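PDB 4ZM6: N-acetyl-beta-D glucosaminidase from Rhizomucor miehei CAU432, which probably cleaves terminal beta-N-acetylglucosamine as a family 3 glycoside hydrolase and binds acetyl-CoA in a GCN5-related glucosamine N-acetyltransferase region. Local coordinates for residues A66-F76 with L336-L347; K215-A223 with F639-I647. All blocks are in the same frame, centred on the assembly; numbering follows the deposited sequence.

Contact 1. Residues A66-F76 with L336-L347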
loop_
_atom_site.group_PDB
_atom_site.type_symbol
_atom_site.label_atom_id
_atom_site.label_comp_id
_atom_site.label_asym_id
_atom_site.label_seq_id
_atom_site.Cartn_x
_atom_site.Cartn_y
_atom_site.Cartn_z
ATOM N N ALA A 66 -16.799 -30.543 -32.895
ATOM C CA ALA A 66 -15.522 -29.843 -32.985
ATOM C C ALA A 66 -14.367 -30.791 -33.295
ATOM O O ALA A 66 -13.474 -30.446 -34.071
ATOM C CB ALA A 66 -15.246 -29.085 -31.696
ATOM N N ARG A 67 -14.383 -31.977 -32.688
ATOM C CA ARG A 67 -13.317 -32.962 -32.895
ATOM C C ARG A 67 -13.399 -33.602 -34.279
ATOM O O ARG A 67 -12.380 -33.748 -34.961
ATOM C CB ARG A 67 -13.353 -34.046 -31.818
ATOM C CG ARG A 67 -12.220 -35.059 -31.942
ATOM C CD ARG A 67 -11.748 -35.529 -30.577
ATOM N NE ARG A 67 -10.462 -36.227 -30.594
ATOM C CZ ARG A 67 -9.278 -35.656 -30.820
ATOM N NH1 ARG A 67 -9.182 -34.358 -31.093
ATOM N NH2 ARG A 67 -8.175 -36.396 -30.791
ATOM N N ASN A 68 -14.609 -33.992 -34.680
ATOM C CA ASN A 68 -14.849 -34.519 -36.026
ATOM C C ASN A 68 -14.446 -33.521 -37.107
ATOM O O ASN A 68 -13.913 -33.910 -38.147
ATOM C CB ASN A 68 -16.325 -34.905 -36.216
ATOM C CG ASN A 68 -16.649 -36.298 -35.695
ATOM O OD1 ASN A 68 -15.770 -37.050 -35.264
ATOM N ND2 ASN A 68 -17.927 -36.655 -35.751
ATOM N N ALA A 69 -14.694 -32.237 -36.848
ATOM C CA ALA A 69 -14.369 -31.173 -37.800
ATOM C C ALA A 69 -12.874 -30.833 -37.880
ATOM O O ALA A 69 -12.487 -29.965 -38.663
ATOM C CB ALA A 69 -15.168 -29.924 -37.474
ATOM N N GLY A 70 -12.047 -31.488 -37.063
ATOM C CA GLY A 70 -10.590 -31.411 -37.189
ATOM C C GLY A 70 -9.912 -30.271 -36.447
ATOM O O GLY A 70 -8.840 -29.822 -36.857
ATOM N N HIS A 71 -10.520 -29.807 -35.354
ATOM C CA HIS A 71 -9.921 -28.754 -34.523
ATOM C C HIS A 71 -8.668 -29.267 -33.835
ATOM O O HIS A 71 -8.634 -30.409 -33.372
ATOM C CB HIS A 71 -10.892 -28.281 -33.442
ATOM C CG HIS A 71 -11.933 -27.331 -33.936
ATOM N ND1 HIS A 71 -13.022 -27.739 -34.672
ATOM C CD2 HIS A 71 -12.061 -25.992 -33.781
ATOM C CE1 HIS A 71 -13.771 -26.691 -34.962
ATOM N NE2 HIS A 71 -13.211 -25.619 -34.432
ATOM N N LYS A 72 -7.646 -28.419 -33.751
ATOM C CA LYS A 72 -6.422 -28.774 -33.038
ATOM C C LYS A 72 -6.692 -28.861 -31.531
ATOM O O LYS A 72 -6.256 -29.812 -30.875
ATOM C CB LYS A 72 -5.306 -27.766 -33.332
ATOM C CG LYS A 72 -3.916 -28.263 -32.962
ATOM C CD LYS A 72 -2.834 -27.277 -33.377
ATOM C CE LYS A 72 -1.473 -27.665 -32.816
ATOM N NZ LYS A 72 -0.495 -26.544 -32.908
ATOM N N ARG A 73 -7.427 -27.883 -30.998
ATOM C CA ARG A 73 -7.765 -27.845 -29.574
ATOM C C ARG A 73 -9.271 -27.801 -29.343
ATOM O O ARG A 73 -10.014 -27.344 -30.211
ATOM C CB ARG A 73 -7.123 -26.632 -28.915
ATOM C CG ARG A 73 -5.615 -26.723 -28.840
ATOM C CD ARG A 73 -5.025 -25.495 -28.179
ATOM N NE ARG A 73 -3.568 -25.488 -28.278
ATOM C CZ ARG A 73 -2.882 -25.144 -29.368
ATOM N NH1 ARG A 73 -3.504 -24.779 -30.487
ATOM N NH2 ARG A 73 -1.552 -25.174 -29.339
ATOM N N PRO A 74 -9.726 -28.262 -28.161
ATOM C CA PRO A 74 -11.161 -28.267 -27.866
ATOM C C PRO A 74 -11.751 -26.873 -27.728
ATOM O O PRO A 74 -11.027 -25.908 -27.498
ATOM C CB PRO A 74 -11.261 -29.020 -26.528
ATOM C CG PRO A 74 -9.922 -29.627 -26.284
ATOM C CD PRO A 74 -8.929 -28.813 -27.050
ATOM N N LEU A 75 -13.063 -26.784 -27.889
ATOM C CA LEU A 75 -13.789 -25.534 -27.711
ATOM C C LEU A 75 -13.744 -25.058 -26.269
ATOM O O LEU A 75 -13.633 -25.862 -25.342
ATOM C CB LEU A 75 -15.264 -25.706 -28.104
ATOM C CG LEU A 75 -15.612 -26.104 -29.541
ATOM C CD1 LEU A 75 -17.124 -26.190 -29.692
ATOM C CD2 LEU A 75 -15.026 -25.123 -30.543
ATOM N N PHE A 76 -13.825 -23.741 -26.098
ATOM C CA PHE A 76 -14.180 -23.148 -24.822
ATOM C C PHE A 76 -15.697 -23.037 -24.812
ATOM O O PHE A 76 -16.299 -22.701 -25.827
ATOM C CB PHE A 76 -13.560 -21.752 -24.657
ATOM C CG PHE A 76 -12.283 -21.730 -23.856
ATOM C CD1 PHE A 76 -12.259 -22.202 -22.550
ATOM C CD2 PHE A 76 -11.118 -21.190 -24.389
ATOM C CE1 PHE A 76 -11.090 -22.170 -21.804
ATOM C CE2 PHE A 76 -9.948 -21.151 -23.647
ATOM C CZ PHE A 76 -9.932 -21.642 -22.353
ATOM N N LEU A 336 -3.887 -20.161 -23.480
ATOM C CA LEU A 336 -5.032 -20.209 -22.578
ATOM C C LEU A 336 -5.744 -21.554 -22.664
ATOM O O LEU A 336 -6.077 -22.146 -21.641
ATOM C CB LEU A 336 -6.012 -19.065 -22.871
ATOM C CG LEU A 336 -7.232 -18.955 -21.943
ATOM C CD1 LEU A 336 -6.827 -19.022 -20.482
ATOM C CD2 LEU A 336 -8.011 -17.679 -22.205
ATOM N N LYS A 337 -5.963 -22.041 -23.880
ATOM C CA LYS A 337 -6.562 -23.364 -24.076
ATOM C C LYS A 337 -5.690 -24.487 -23.510
ATOM O O LYS A 337 -6.198 -25.405 -22.873
ATOM C CB LYS A 337 -6.860 -23.619 -25.559
ATOM C CG LYS A 337 -8.062 -22.843 -26.075
ATOM C CD LYS A 337 -8.611 -23.431 -27.361
ATOM C CE LYS A 337 -9.871 -22.696 -27.792
ATOM N NZ LYS A 337 -10.686 -23.485 -28.751
ATOM N N ASP A 338 -4.380 -24.403 -23.730
ATOM C CA ASP A 338 -3.441 -25.408 -23.215
ATOM C C ASP A 338 -3.403 -25.452 -21.687
ATOM O O ASP A 338 -3.094 -26.492 -21.103
ATOM C CB ASP A 338 -2.025 -25.162 -23.755
ATOM C CG ASP A 338 -1.902 -25.455 -25.244
ATOM O OD1 ASP A 338 -2.687 -26.272 -25.766
ATOM O OD2 ASP A 338 -1.016 -24.871 -25.898
ATOM N N GLN A 339 -3.710 -24.326 -21.045
ATOM C CA GLN A 339 -3.761 -24.259 -19.587
ATOM C C GLN A 339 -4.939 -25.055 -19.023
ATOM O O GLN A 339 -4.825 -25.660 -17.962
ATOM C CB GLN A 339 -3.836 -22.799 -19.118
ATOM C CG GLN A 339 -3.526 -22.610 -17.634
ATOM C CD GLN A 339 -3.567 -21.157 -17.177
ATOM O OE1 GLN A 339 -3.896 -20.871 -16.022
ATOM N NE2 GLN A 339 -3.227 -20.234 -18.075
ATOM N N PHE A 340 -6.063 -25.055 -19.733
ATOM C CA PHE A 340 -7.308 -25.621 -19.210
ATOM C C PHE A 340 -7.885 -26.808 -19.989
ATOM O O PHE A 340 -8.675 -27.570 -19.432
ATOM C CB PHE A 340 -8.376 -24.524 -19.142
ATOM C CG PHE A 340 -8.107 -23.470 -18.105
ATOM C CD1 PHE A 340 -8.483 -23.668 -16.783
ATOM C CD2 PHE A 340 -7.498 -22.273 -18.451
ATOM C CE1 PHE A 340 -8.249 -22.697 -15.826
ATOM C CE2 PHE A 340 -7.260 -21.298 -17.500
ATOM C CZ PHE A 340 -7.635 -21.510 -16.184
ATOM N N LEU A 341 -7.508 -26.969 -21.257
ATOM C CA LEU A 341 -8.219 -27.884 -22.159
ATOM C C LEU A 341 -7.349 -29.025 -22.681
ATOM O O LEU A 341 -6.203 -28.820 -23.067
ATOM C CB LEU A 341 -8.811 -27.106 -23.343
ATOM C CG LEU A 341 -9.626 -25.852 -22.994
ATOM C CD1 LEU A 341 -10.093 -25.137 -24.250
ATOM C CD2 LEU A 341 -10.816 -26.193 -22.114
ATOM N N ASN A 342 -7.910 -30.230 -22.671
ATOM C CA ASN A 342 -7.306 -31.384 -23.329
ATOM C C ASN A 342 -8.410 -32.347 -23.768
ATOM O O ASN A 342 -9.395 -32.539 -23.054
ATOM C CB ASN A 342 -6.285 -32.076 -22.417
ATOM C CG ASN A 342 -6.935 -32.930 -21.346
ATOM O OD1 ASN A 342 -7.351 -34.061 -21.602
ATOM N ND2 ASN A 342 -7.013 -32.397 -20.135
ATOM N N TRP A 343 -8.233 -32.951 -24.939
ATOM C CA TRP A 343 -9.309 -33.701 -25.592
ATOM C C TRP A 343 -9.885 -34.856 -24.768
ATOM O O TRP A 343 -11.090 -35.099 -24.818
ATOM C CB TRP A 343 -8.849 -34.211 -26.962
ATOM C CG TRP A 343 -8.891 -33.156 -28.020
ATOM C CD1 TRP A 343 -7.829 -32.605 -28.679
ATOM C CD2 TRP A 343 -10.063 -32.514 -28.537
ATOM N NE1 TRP A 343 -8.269 -31.663 -29.581
ATOM C CE2 TRP A 343 -9.636 -31.586 -29.511
ATOM C CE3 TRP A 343 -11.431 -32.634 -28.270
ATOM C CZ2 TRP A 343 -10.531 -30.786 -30.223
ATOM C CZ3 TRP A 343 -12.322 -31.839 -28.979
ATOM C CH2 TRP A 343 -11.866 -30.927 -29.945
ATOM N N ASP A 344 -9.035 -35.548 -24.011
ATOM C CA ASP A 344 -9.453 -36.747 -23.280
ATOM C C ASP A 344 -10.606 -36.462 -22.317
ATOM O O ASP A 344 -11.729 -36.912 -22.550
ATOM C CB ASP A 344 -8.276 -37.375 -22.523
ATOM C CG ASP A 344 -7.215 -37.945 -23.454
ATOM O OD1 ASP A 344 -6.711 -37.195 -24.318
ATOM O OD2 ASP A 344 -6.877 -39.139 -23.316
ATOM N N ASP A 345 -10.336 -35.703 -21.255
ATOM C CA ASP A 345 -11.351 -35.437 -20.220
ATOM C C ASP A 345 -12.426 -34.425 -20.652
ATOM O O ASP A 345 -13.469 -34.305 -20.007
ATOM C CB ASP A 345 -10.700 -35.013 -18.890
ATOM C CG ASP A 345 -9.757 -33.831 -19.035
ATOM O OD1 ASP A 345 -9.726 -33.200 -20.114
ATOM O OD2 ASP A 345 -9.042 -33.537 -18.056
ATOM N N VAL A 346 -12.163 -33.705 -21.738
ATOM C CA VAL A 346 -13.149 -32.812 -22.342
ATOM C C VAL A 346 -14.264 -33.621 -23.030
ATOM O O VAL A 346 -15.421 -33.192 -23.057
ATOM C CB VAL A 346 -12.455 -31.828 -23.324
ATOM C CG1 VAL A 346 -13.445 -31.143 -24.244
ATOM C CG2 VAL A 346 -11.662 -30.779 -22.553
ATOM N N LEU A 347 -13.911 -34.789 -23.569
ATOM C CA LEU A 347 -14.878 -35.701 -24.206
ATOM C C LEU A 347 -15.401 -36.782 -23.258
ATOM O O LEU A 347 -16.562 -37.186 -23.357
ATOM C CB LEU A 347 -14.243 -36.390 -25.416
ATOM C CG LEU A 347 -13.843 -35.489 -26.585
ATOM C CD1 LEU A 347 -12.840 -36.195 -27.485
ATOM C CD2 LEU A 347 -15.072 -35.062 -27.375
#
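The indole of W343 is held between P74 on one face and R67 on the other. P74 CG lies over the middle of the six-membered ring, 3.8 Å from its centroid, in a CH-pi contact. In the ring plane, W343 NE1 donates to K72 O (3.0 Å), approaching that oxygen from above the carbonyl plane; this bond fixes the rotation of the indole in its slot. With CG anti to the carbonyl carbon (chi1 -79°), W343 turns its ring from the start of its helix onto the 71-74 backbone.

Close packing continues at F76. L341 CD1 stands almost squarely above the F76 ring, 3.8 Å from its centroid, while L336 CG and K337 CG approach the same ring obliquely. The largely extended K337 chain slides past F76 to a buried end, where NZ bonds P74 O at 2.7 Å and also G40 O, so two carbonyls hold the ammonium group.

The outer side is looser and more polar. R67, exposed and bent at chi2 (145°), lays its guanidinium over the five-membered ring of W343 as a cation-pi pair, CZ 3.9 Å from that ring's centroid, with the two planes 34° apart. At the other end, R73 NE meets D338 OD1 at 2.8 Å in a salt bridge; the bond from NH2 to OD2 is weak.

Segment 66-76 links helix 52-68 to strand 76-79 of the TIM-barrel-like domain, on the side where the parallel strands begin. Helix 323-340 and the following helix 343-348 pack against this turn, and F76 itself pairs by backbone bonds with G40 and I42, at the neighbouring strand 41-44, and meets W129 edge-to-face.

Contact 2. Residues K215-A223 with F639-I647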
loop_
_atom_site.group_PDB
_atom_site.type_symbol
_atom_site.label_atom_id
_atom_site.label_comp_id
_atom_site.label_asym_id
_atom_site.label_seq_id
_atom_site.Cartn_x
_atom_site.Cartn_y
_atom_site.Cartn_z
ATOM N N LYS A 215 -4.650 -4.864 -8.854
ATOM C CA LYS A 215 -4.317 -5.860 -7.849
ATOM C C LYS A 215 -4.426 -7.283 -8.401
ATOM O O LYS A 215 -3.611 -8.140 -8.068
ATOM C CB LYS A 215 -5.193 -5.676 -6.608
ATOM C CG LYS A 215 -4.792 -6.553 -5.430
ATOM C CD LYS A 215 -4.958 -5.832 -4.094
ATOM C CE LYS A 215 -5.069 -6.804 -2.923
ATOM N NZ LYS A 215 -6.457 -7.303 -2.687
ATOM N N ALA A 216 -5.413 -7.523 -9.257
ATOM C CA ALA A 216 -5.590 -8.834 -9.877
ATOM C C ALA A 216 -4.441 -9.142 -10.830
ATOM O O ALA A 216 -3.839 -10.215 -10.757
ATOM C CB ALA A 216 -6.920 -8.896 -10.609
ATOM N N LEU A 217 -4.128 -8.196 -11.709
ATOM C CA LEU A 217 -3.031 -8.364 -12.668
ATOM C C LEU A 217 -1.687 -8.630 -11.983
ATOM O O LEU A 217 -0.870 -9.391 -12.495
ATOM C CB LEU A 217 -2.906 -7.136 -13.573
ATOM C CG LEU A 217 -4.102 -6.794 -14.474
ATOM C CD1 LEU A 217 -3.756 -5.634 -15.401
ATOM C CD2 LEU A 217 -4.564 -8.006 -15.269
ATOM N N GLU A 218 -1.472 -8.010 -10.824
ATOM C CA GLU A 218 -0.228 -8.174 -10.068
ATOM C C GLU A 218 -0.198 -9.401 -9.146
ATOM O O GLU A 218 0.820 -9.661 -8.509
ATOM C CB GLU A 218 0.044 -6.923 -9.231
ATOM C CG GLU A 218 0.453 -5.707 -10.044
ATOM C CD GLU A 218 0.811 -4.518 -9.171
ATOM O OE1 GLU A 218 1.435 -3.564 -9.683
ATOM O OE2 GLU A 218 0.466 -4.541 -7.970
ATOM N N ALA A 219 -1.293 -10.149 -9.059
ATOM C CA ALA A 219 -1.344 -11.316 -8.175
ATOM C C ALA A 219 -0.259 -12.339 -8.522
ATOM O O ALA A 219 0.163 -12.451 -9.676
ATOM C CB ALA A 219 -2.720 -11.964 -8.231
ATOM N N GLY A 220 0.164 -13.093 -7.513
ATOM C CA GLY A 220 1.375 -13.912 -7.594
ATOM C C GLY A 220 1.307 -15.210 -8.379
ATOM O O GLY A 220 2.316 -15.632 -8.948
ATOM N N GLY A 221 0.142 -15.853 -8.405
ATOM C CA GLY A 221 0.003 -17.143 -9.086
ATOM C C GLY A 221 -1.392 -17.434 -9.607
ATOM O O GLY A 221 -1.857 -16.792 -10.550
ATOM N N ILE A 222 -2.055 -18.407 -8.986
ATOM C CA ILE A 222 -3.389 -18.852 -9.405
ATOM C C ILE A 222 -4.443 -17.738 -9.299
ATOM O O ILE A 222 -5.460 -17.777 -9.996
ATOM C CB ILE A 222 -3.838 -20.106 -8.597
ATOM C CG1 ILE A 222 -5.034 -20.814 -9.256
ATOM C CG2 ILE A 222 -4.175 -19.742 -7.159
ATOM C CD1 ILE A 222 -4.776 -21.304 -10.667
ATOM N N ALA A 223 -4.196 -16.750 -8.439
ATOM C CA ALA A 223 -5.125 -15.634 -8.245
ATOM C C ALA A 223 -5.073 -14.574 -9.348
ATOM O O ALA A 223 -5.930 -13.686 -9.386
ATOM C CB ALA A 223 -4.886 -14.983 -6.893
ATOM N N PHE A 639 -0.941 -14.577 1.480
ATOM C CA PHE A 639 -0.400 -15.683 0.701
ATOM C C PHE A 639 -0.832 -15.572 -0.750
ATOM O O PHE A 639 -0.023 -15.728 -1.664
ATOM C CB PHE A 639 -0.897 -17.026 1.230
ATOM C CG PHE A 639 -0.379 -17.396 2.593
ATOM C CD1 PHE A 639 0.935 -17.138 2.964
ATOM C CD2 PHE A 639 -1.205 -18.060 3.491
ATOM C CE1 PHE A 639 1.396 -17.495 4.219
ATOM C CE2 PHE A 639 -0.744 -18.427 4.743
ATOM C CZ PHE A 639 0.556 -18.140 5.109
ATOM N N ARG A 640 -2.118 -15.306 -0.944
ATOM C CA ARG A 640 -2.712 -15.219 -2.271
ATOM C C ARG A 640 -1.997 -14.188 -3.143
ATOM O O ARG A 640 -1.655 -14.476 -4.288
ATOM C CB ARG A 640 -4.200 -14.881 -2.142
ATOM C CG ARG A 640 -4.978 -14.864 -3.443
ATOM C CD ARG A 640 -6.459 -14.641 -3.192
ATOM N NE ARG A 640 -7.050 -15.676 -2.332
ATOM C CZ ARG A 640 -7.629 -15.474 -1.144
ATOM N NH1 ARG A 640 -7.724 -14.262 -0.607
ATOM N NH2 ARG A 640 -8.128 -16.509 -0.481
ATOM N N GLU A 641 -1.770 -12.997 -2.594
ATOM C CA GLU A 641 -1.067 -11.923 -3.307
ATOM C C GLU A 641 0.382 -12.288 -3.594
ATOM O O GLU A 641 0.919 -11.921 -4.639
ATOM C CB GLU A 641 -1.098 -10.621 -2.501
ATOM C CG GLU A 641 -2.472 -9.981 -2.384
ATOM C CD GLU A 641 -2.525 -8.911 -1.307
ATOM O OE1 GLU A 641 -2.584 -9.264 -0.106
ATOM O OE2 GLU A 641 -2.506 -7.711 -1.661
ATOM N N GLN A 642 1.009 -12.999 -2.658
ATOM C CA GLN A 642 2.403 -13.422 -2.803
ATOM C C GLN A 642 2.596 -14.587 -3.768
ATOM O O GLN A 642 3.717 -14.846 -4.200
ATOM C CB GLN A 642 2.991 -13.809 -1.441
ATOM C CG GLN A 642 3.150 -12.646 -0.480
ATOM C CD GLN A 642 3.982 -11.533 -1.075
ATOM O OE1 GLN A 642 5.132 -11.744 -1.462
ATOM N NE2 GLN A 642 3.401 -10.346 -1.166
ATOM N N GLY A 643 1.520 -15.292 -4.100
ATOM C CA GLY A 643 1.610 -16.463 -4.962
ATOM C C GLY A 643 2.047 -17.705 -4.205
ATOM O O GLY A 643 2.578 -18.643 -4.797
ATOM N N ALA A 644 1.835 -17.707 -2.890
ATOM C CA ALA A 644 2.028 -18.905 -2.081
ATOM C C ALA A 644 0.777 -19.764 -2.217
ATOM O O ALA A 644 -0.126 -19.704 -1.375
ATOM C CB ALA A 644 2.277 -18.538 -0.626
ATOM N N ASP A 645 0.726 -20.553 -3.289
ATOM C CA ASP A 645 -0.471 -21.331 -3.624
ATOM C C ASP A 645 -0.556 -22.693 -2.922
ATOM O O ASP A 645 -1.628 -23.288 -2.875
ATOM C CB ASP A 645 -0.584 -21.516 -5.140
ATOM C CG ASP A 645 -0.691 -20.193 -5.890
ATOM O OD1 ASP A 645 -1.156 -19.196 -5.298
ATOM O OD2 ASP A 645 -0.315 -20.155 -7.082
ATOM N N CYS A 646 0.561 -23.194 -2.396
ATOM C CA CYS A 646 0.533 -24.378 -1.541
ATOM C C CYS A 646 0.660 -23.877 -0.119
ATOM O O CYS A 646 1.673 -23.290 0.236
ATOM C CB CYS A 646 1.670 -25.339 -1.878
ATOM S SG CYS A 646 1.672 -25.927 -3.589
ATOM N N ILE A 647 -0.375 -24.088 0.686
ATOM C CA ILE A 647 -0.424 -23.539 2.032
ATOM C C ILE A 647 -0.534 -24.681 3.035
ATOM O O ILE A 647 -1.152 -25.699 2.744
ATOM C CB ILE A 647 -1.604 -22.551 2.207
ATOM C CG1 ILE A 647 -1.891 -21.791 0.907
ATOM C CG2 ILE A 647 -1.294 -21.533 3.294
ATOM C CD1 ILE A 647 -3.105 -20.880 0.985
HETATM O O HOH W 1 -2.051 -16.506 -6.604
#
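D645 and I222 form a direct hydrogen bond across the contact: I222 N donates to D645 OD2 (3.1 Å), reaching it on the syn side but 34° out of the carboxylate plane. I222 CG2 also touches this carboxylate, 3.6 Å from D645 OD1. That second oxygen, D645 OD1, is bound by a water 3.1 Å away, which also donates to R640 O and accepts from A223 N (2.8 Å) and, weakly, from G221 N. One water thus stitches the 221-223 backbone to the helix end.

Apolar contact is slight: A223 CB rests on R640 CG. The backbones come close where G220 faces G643, their CA atoms 3.7 Å apart; G643, with positive phi, ends its helix in a Schellman motif.

Charge pairing is diffuse at the edge: K215 NZ stays 4.1 Å from E641 OE2, beyond a salt bridge, and makes a weak, long ion pair with E156.

The contact joins the turn after helix 211-217 of the glycosidase domain to the turn between helix 627-642 and strand 646-649 of the acetyltransferase fold. Helix 155-171 flanks both, its E167 forming a salt bridge with R640 NE and R171 bonding D645 O.

Contact 1 lies within the glycosidase part of the chain, whereas contact 2 bridges that part to the acetyltransferase region. Their centres are 27 Å apart, yet their nearest atoms come to about 5 Å without touching. The segments alternate along the chain, 215-223 falling between the two halves of contact 1. Contact 1 is remote from the acetyl-CoA site. Contact 2 is nearer: the R640 side chain is about 11 Å from that of T629, which binds acetyl-CoA. Both residues belong to helix 627-642, whose first turn includes the cofactor-binding G628 and T629, while its last turn meets the glycosidase domain, so one helix spans from cofactor pocket to domain interface.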